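Local coordinates for protein probable chaperone (Pseudomonas aeruginosa, PDB 4JMF) that probably acts as a type III secretion chaperone of the CesT family, pairing with a second copy of itself and holding a segment of another protein, at residues Ile9-Leu14 and Leu96-Ile101; Pro43-Leu48 and Gln91-Leu96. All coordinates share one frame; numbering follows the deposited sequence.

Contact 1 (Ile9-Leu14 and Leu96-Ile101); sequences IHQLFL and LDRAQI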
loop_
_atom_site.group_PDB
_atom_site.type_symbol
_atom_site.label_atom_id
_atom_site.label_comp_id
_atom_site.label_asym_id
_atom_site.label_seq_id
_atom_site.Cartn_x
_atom_site.Cartn_y
_atom_site.Cartn_z
ATOM N N ILE B 9 13.465 12.702 4.200
ATOM C CA ILE B 9 12.861 13.544 5.226
ATOM C C ILE B 9 13.200 15.019 4.939
ATOM O O ILE B 9 12.329 15.892 4.979
ATOM C CB ILE B 9 13.339 13.147 6.640
ATOM C CG1 ILE B 9 12.908 11.712 6.985
ATOM C CG2 ILE B 9 12.811 14.129 7.689
ATOM C CD1 ILE B 9 11.408 11.460 6.915
ATOM N N HIS B 10 14.461 15.285 4.615
ATOM C CA HIS B 10 14.884 16.649 4.271
ATOM C C HIS B 10 14.027 17.251 3.150
ATOM O O HIS B 10 13.548 18.401 3.242
ATOM C CB HIS B 10 16.356 16.638 3.867
ATOM C CG HIS B 10 16.959 18.002 3.708
ATOM N ND1 HIS B 10 16.982 18.673 2.504
ATOM C CD2 HIS B 10 17.588 18.806 4.598
ATOM C CE1 HIS B 10 17.592 19.836 2.660
ATOM N NE2 HIS B 10 17.966 19.942 3.921
ATOM N N GLN B 11 13.802 16.474 2.099
ATOM C CA GLN B 11 12.960 16.940 0.992
ATOM C C GLN B 11 11.544 17.249 1.455
ATOM O O GLN B 11 10.963 18.264 1.046
ATOM C CB GLN B 11 12.946 15.902 -0.146
ATOM C CG GLN B 11 14.336 15.685 -0.760
ATOM C CD GLN B 11 14.871 16.948 -1.436
ATOM O OE1 GLN B 11 14.146 17.617 -2.172
ATOM N NE2 GLN B 11 16.141 17.287 -1.170
ATOM N N LEU B 12 10.981 16.390 2.315
ATOM C CA LEU B 12 9.627 16.635 2.807
ATOM C C LEU B 12 9.566 17.933 3.586
ATOM O O LEU B 12 8.599 18.688 3.469
ATOM C CB LEU B 12 9.128 15.481 3.680
ATOM C CG LEU B 12 7.763 15.656 4.359
ATOM C CD1 LEU B 12 6.611 15.771 3.343
ATOM C CD2 LEU B 12 7.499 14.480 5.291
ATOM N N PHE B 13 10.593 18.201 4.384
ATOM C CA PHE B 13 10.570 19.417 5.190
ATOM C C PHE B 13 10.698 20.687 4.339
ATOM O O PHE B 13 10.129 21.736 4.682
ATOM C CB PHE B 13 11.601 19.330 6.320
ATOM C CG PHE B 13 11.089 18.582 7.532
ATOM C CD1 PHE B 13 11.048 19.187 8.782
ATOM C CD2 PHE B 13 10.588 17.290 7.402
ATOM C CE1 PHE B 13 10.560 18.501 9.886
ATOM C CE2 PHE B 13 10.092 16.598 8.507
ATOM C CZ PHE B 13 10.077 17.201 9.744
ATOM N N LEU B 14 11.416 20.583 3.224
ATOM C CA LEU B 14 11.447 21.665 2.237
ATOM C C LEU B 14 10.071 21.855 1.629
ATOM O O LEU B 14 9.604 22.981 1.479
ATOM C CB LEU B 14 12.432 21.352 1.118
ATOM C CG LEU B 14 13.898 21.233 1.484
ATOM C CD1 LEU B 14 14.743 20.991 0.221
ATOM C CD2 LEU B 14 14.345 22.497 2.206
ATOM N N LEU B 96 10.795 8.496 -4.093
ATOM C CA LEU B 96 10.343 9.683 -3.374
ATOM C C LEU B 96 11.252 10.885 -3.593
ATOM O O LEU B 96 12.183 11.133 -2.808
ATOM C CB LEU B 96 10.187 9.400 -1.876
ATOM C CG LEU B 96 9.040 8.471 -1.451
ATOM C CD1 LEU B 96 9.267 7.989 -0.045
ATOM C CD2 LEU B 96 7.696 9.190 -1.541
ATOM N N ASP B 97 10.982 11.630 -4.661
ATOM C CA ASP B 97 11.503 12.987 -4.757
ATOM C C ASP B 97 10.588 13.936 -3.967
ATOM O O ASP B 97 9.601 13.496 -3.356
ATOM C CB ASP B 97 11.650 13.424 -6.213
ATOM C CG ASP B 97 10.317 13.576 -6.928
ATOM O OD1 ASP B 97 9.249 13.366 -6.307
ATOM O OD2 ASP B 97 10.331 13.945 -8.128
ATOM N N ARG B 98 10.904 15.226 -3.990
ATOM C CA ARG B 98 10.158 16.212 -3.211
ATOM C C ARG B 98 8.657 16.219 -3.473
ATOM O O ARG B 98 7.854 16.247 -2.534
ATOM C CB ARG B 98 10.719 17.616 -3.426
ATOM C CG ARG B 98 10.249 18.581 -2.349
ATOM C CD ARG B 98 10.961 19.901 -2.458
ATOM N NE ARG B 98 12.383 19.710 -2.683
ATOM C CZ ARG B 98 13.191 20.656 -3.143
ATOM N NH1 ARG B 98 12.701 21.862 -3.408
ATOM N NH2 ARG B 98 14.482 20.393 -3.338
ATOM N N ALA B 99 8.269 16.192 -4.743
ATOM C CA ALA B 99 6.849 16.192 -5.088
ATOM C C ALA B 99 6.174 14.923 -4.572
ATOM O O ALA B 99 5.079 14.957 -3.990
ATOM C CB ALA B 99 6.677 16.302 -6.595
ATOM N N GLN B 100 6.825 13.793 -4.796
ATOM C CA GLN B 100 6.194 12.537 -4.438
ATOM C C GLN B 100 6.041 12.351 -2.919
ATOM O O GLN B 100 4.998 11.874 -2.457
ATOM C CB GLN B 100 6.910 11.364 -5.104
ATOM C CG GLN B 100 6.211 10.021 -4.891
ATOM C CD GLN B 100 4.788 9.974 -5.491
ATOM O OE1 GLN B 100 4.403 10.817 -6.323
ATOM N NE2 GLN B 100 4.009 8.970 -5.073
ATOM N N ILE B 101 7.044 12.746 -2.140
ATOM C CA ILE B 101 6.925 12.600 -0.694
ATOM C C ILE B 101 5.825 13.524 -0.160
ATOM O O ILE B 101 5.011 13.121 0.687
ATOM C CB ILE B 101 8.293 12.731 0.041
ATOM C CG1 ILE B 101 8.189 12.255 1.490
ATOM C CG2 ILE B 101 8.842 14.161 0.002
ATOM C CD1 ILE B 101 9.560 12.166 2.192
HETATM O O HOH W 1 13.421 16.094 -4.782
#
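With CG anti to its carbonyl carbon (chi1 -63°) and the chain bent at chi2, Gln-11 carries its amide toward Arg-98, whose chain leaves with CG opposite the backbone N and turns at chi3 to come across it at about a right angle. The guanidinium grips one atom side-on: Arg-98 NE donates to Gln-11 OE1 at 2.8 Å and Arg-98 NH2 to the same oxygen at 3.0 Å, the NE bond being the straighter (155° against 138°). OE1 sits at the guanidinium edge, in its plane, although the amide plane is turned from it. NH2 uses a lone pair of OE1 in the carbonyl plane, whereas the NE donor is tilted from that plane. Over one guanidinium face lies Leu-14 CD1, 3.6 Å from Arg-98 NH2. Beneath this polar layer, Ile-101 CD1 packs against Leu-12 CB at 3.7 Å. Asp-97, at the N-cap of helix 98-114, accepts from Gln-100 N through OD1 at 2.9 Å. A water donates to Gln-11 OE1 and accepts from Arg-98 N. Three donors thus converge on OE1, which should hold the oxygen in place and so restrict rotation of the amide; because OE1 is neutral, the grip is charge-assisted hydrogen bonding, not a salt bridge, and the cation would probably polarise the amide.

Contact 2 (Pro43-Leu48 and Gln91-Leu96); sequences PTDHLL and QPLQLL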
loop_
_atom_site.group_PDB
_atom_site.type_symbol
_atom_site.label_atom_id
_atom_site.label_comp_id
_atom_site.label_asym_id
_atom_site.label_seq_id
_atom_site.Cartn_x
_atom_site.Cartn_y
_atom_site.Cartn_z
ATOM N N PRO B 43 9.661 -1.086 6.022
ATOM C CA PRO B 43 10.945 -1.646 6.459
ATOM C C PRO B 43 12.048 -0.798 5.881
ATOM O O PRO B 43 11.768 0.293 5.360
ATOM C CB PRO B 43 10.975 -3.026 5.791
ATOM C CG PRO B 43 10.144 -2.832 4.529
ATOM C CD PRO B 43 9.068 -1.843 4.904
ATOM N N THR B 44 13.279 -1.284 5.978
ATOM C CA THR B 44 14.425 -0.604 5.397
ATOM C C THR B 44 14.127 -0.170 3.961
ATOM O O THR B 44 13.497 -0.912 3.193
ATOM C CB THR B 44 15.648 -1.520 5.459
ATOM O OG1 THR B 44 15.856 -1.871 6.828
ATOM C CG2 THR B 44 16.904 -0.809 4.947
ATOM N N ASP B 45 14.532 1.059 3.638
ATOM C CA ASP B 45 14.364 1.650 2.302
ATOM C C ASP B 45 12.928 1.959 1.893
ATOM O O ASP B 45 12.675 2.278 0.729
ATOM C CB ASP B 45 15.059 0.802 1.226
ATOM C CG ASP B 45 16.564 0.767 1.402
ATOM O OD1 ASP B 45 17.161 1.838 1.660
ATOM O OD2 ASP B 45 17.142 -0.333 1.305
ATOM N N HIS B 46 11.996 1.889 2.843
ATOM C CA HIS B 46 10.634 2.383 2.596
ATOM C C HIS B 46 10.236 3.427 3.628
ATOM O O HIS B 46 10.713 3.405 4.762
ATOM C CB HIS B 46 9.605 1.248 2.612
ATOM C CG HIS B 46 9.807 0.227 1.541
ATOM N ND1 HIS B 46 10.887 -0.631 1.530
ATOM C CD2 HIS B 46 9.059 -0.092 0.458
ATOM C CE1 HIS B 46 10.794 -1.434 0.486
ATOM N NE2 HIS B 46 9.703 -1.120 -0.188
ATOM N N LEU B 47 9.369 4.352 3.232
ATOM C CA LEU B 47 8.895 5.383 4.152
ATOM C C LEU B 47 7.442 5.098 4.491
ATOM O O LEU B 47 6.578 5.104 3.605
ATOM C CB LEU B 47 8.999 6.774 3.517
ATOM C CG LEU B 47 8.289 7.916 4.255
ATOM C CD1 LEU B 47 8.868 8.108 5.647
ATOM C CD2 LEU B 47 8.446 9.196 3.485
ATOM N N LEU B 48 7.182 4.852 5.769
ATOM C CA LEU B 48 5.829 4.581 6.236
ATOM C C LEU B 48 5.271 5.847 6.864
ATOM O O LEU B 48 5.911 6.426 7.732
ATOM C CB LEU B 48 5.862 3.461 7.275
ATOM C CG LEU B 48 4.553 3.045 7.942
ATOM C CD1 LEU B 48 3.667 2.254 6.962
ATOM C CD2 LEU B 48 4.848 2.230 9.212
ATOM N N GLN B 91 5.879 4.208 0.788
ATOM C CA GLN B 91 6.528 4.365 -0.501
ATOM C C GLN B 91 7.981 3.970 -0.380
ATOM O O GLN B 91 8.582 4.143 0.675
ATOM C CB GLN B 91 6.411 5.811 -0.996
ATOM C CG GLN B 91 4.997 6.215 -1.419
ATOM C CD GLN B 91 4.629 5.717 -2.816
ATOM O OE1 GLN B 91 4.851 6.410 -3.820
ATOM N NE2 GLN B 91 4.061 4.515 -2.886
ATOM N N PRO B 92 8.548 3.417 -1.461
ATOM C CA PRO B 92 9.974 3.080 -1.438
ATOM C C PRO B 92 10.769 4.366 -1.572
ATOM O O PRO B 92 10.360 5.239 -2.346
ATOM C CB PRO B 92 10.156 2.229 -2.703
ATOM C CG PRO B 92 8.766 1.961 -3.236
ATOM C CD PRO B 92 7.928 3.106 -2.760
ATOM N N LEU B 93 11.860 4.511 -0.831
ATOM C CA LEU B 93 12.655 5.740 -0.918
ATOM C C LEU B 93 13.138 6.040 -2.346
ATOM O O LEU B 93 13.311 7.202 -2.713
ATOM C CB LEU B 93 13.836 5.678 0.056
ATOM C CG LEU B 93 13.495 5.609 1.545
ATOM C CD1 LEU B 93 14.758 5.454 2.394
ATOM C CD2 LEU B 93 12.710 6.838 1.991
ATOM N N GLN B 94 13.331 4.999 -3.157
ATOM C CA GLN B 94 13.774 5.156 -4.554
ATOM C C GLN B 94 12.828 5.979 -5.418
ATOM O O GLN B 94 13.234 6.492 -6.458
ATOM C CB GLN B 94 13.938 3.790 -5.224
ATOM C CG GLN B 94 15.204 3.044 -4.863
ATOM C CD GLN B 94 15.410 2.941 -3.363
ATOM O OE1 GLN B 94 14.565 2.386 -2.634
ATOM N NE2 GLN B 94 16.526 3.501 -2.883
ATOM N N LEU B 95 11.564 6.075 -5.012
ATOM C CA LEU B 95 10.554 6.780 -5.804
ATOM C C LEU B 95 10.209 8.151 -5.231
ATOM O O LEU B 95 9.409 8.886 -5.803
ATOM C CB LEU B 95 9.264 5.953 -5.879
ATOM C CG LEU B 95 9.234 4.683 -6.726
ATOM C CD1 LEU B 95 7.785 4.204 -6.912
ATOM C CD2 LEU B 95 9.897 4.942 -8.067
ATOM N N LEU B 96 10.795 8.496 -4.093
ATOM C CA LEU B 96 10.343 9.683 -3.374
ATOM C C LEU B 96 11.252 10.885 -3.593
ATOM O O LEU B 96 12.183 11.133 -2.808
ATOM C CB LEU B 96 10.187 9.400 -1.876
ATOM C CG LEU B 96 9.040 8.471 -1.451
ATOM C CD1 LEU B 96 9.267 7.989 -0.045
ATOM C CD2 LEU B 96 7.696 9.190 -1.541
#
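Leu-47 and Gln-91 form an antiparallel hydrogen-bonded pair: Leu-47 N donates to Gln-91 O at 2.7 Å, nearly straight, and Gln-91 N returns a bond to Leu-47 O at 3.0 Å. The adjoining pair, His-46 with Pro-92, is non-hydrogen-bonded, with His-46 CD2 3.8 Å from Pro-92 CA. Just beyond the strands, where the chain enters the 3-10 segment 93-95, Leu-93 N donates to Asp-45 O at 2.8 Å from above the carbonyl plane. On the face bearing Leu-47, Leu-96 crosses at about a right angle and brings CD1 to 3.8 Å from both CB and CD2 of Leu-47, while Leu-93 CD2 also approaches Leu-47 CB. The next shell sets these groups. A type II turn from Pro-43 to His-46, entered through a cis peptide bond, leads into the strand; with CG beside its own backbone N (chi1 -63°), His-46 reaches back through ND1 to donate to Thr-44 O in its ring plane. On the other face, Pro-71 of the second subunit touches His-46, and the two copies of Pro-92 meet. Such adjoining antiparallel strands, with helices 3-15 and 98-114 against one face and a partner subunit against the other, are characteristic of the dimeric class I type III secretion chaperone fold.

In the fold
From the N terminus the chain runs through helix 3-15, which supplies residues 9-14, then strands 28-32 and 35-41, before residues 43-48 open strand 46-53. Strands 75-78 and 85-92 follow, and contact 2 closes the loop between 46-53 and 85-92, adjacent strands of the sheet. Contact 1 closes the wider loop, from helix 3-15 to the start of helix 98-114, so contact 2 nests within it. Their centres are about 12 Å apart, and their segments share Leu-96, which does its touching in contact 2. Contact 1 joins helix to helix and contact 2 strand to strand; a probable hydrogen bond from Gln-100 NE2 to Gln-91 OE1 and packing of Ile-101 on Leu-47 join the two.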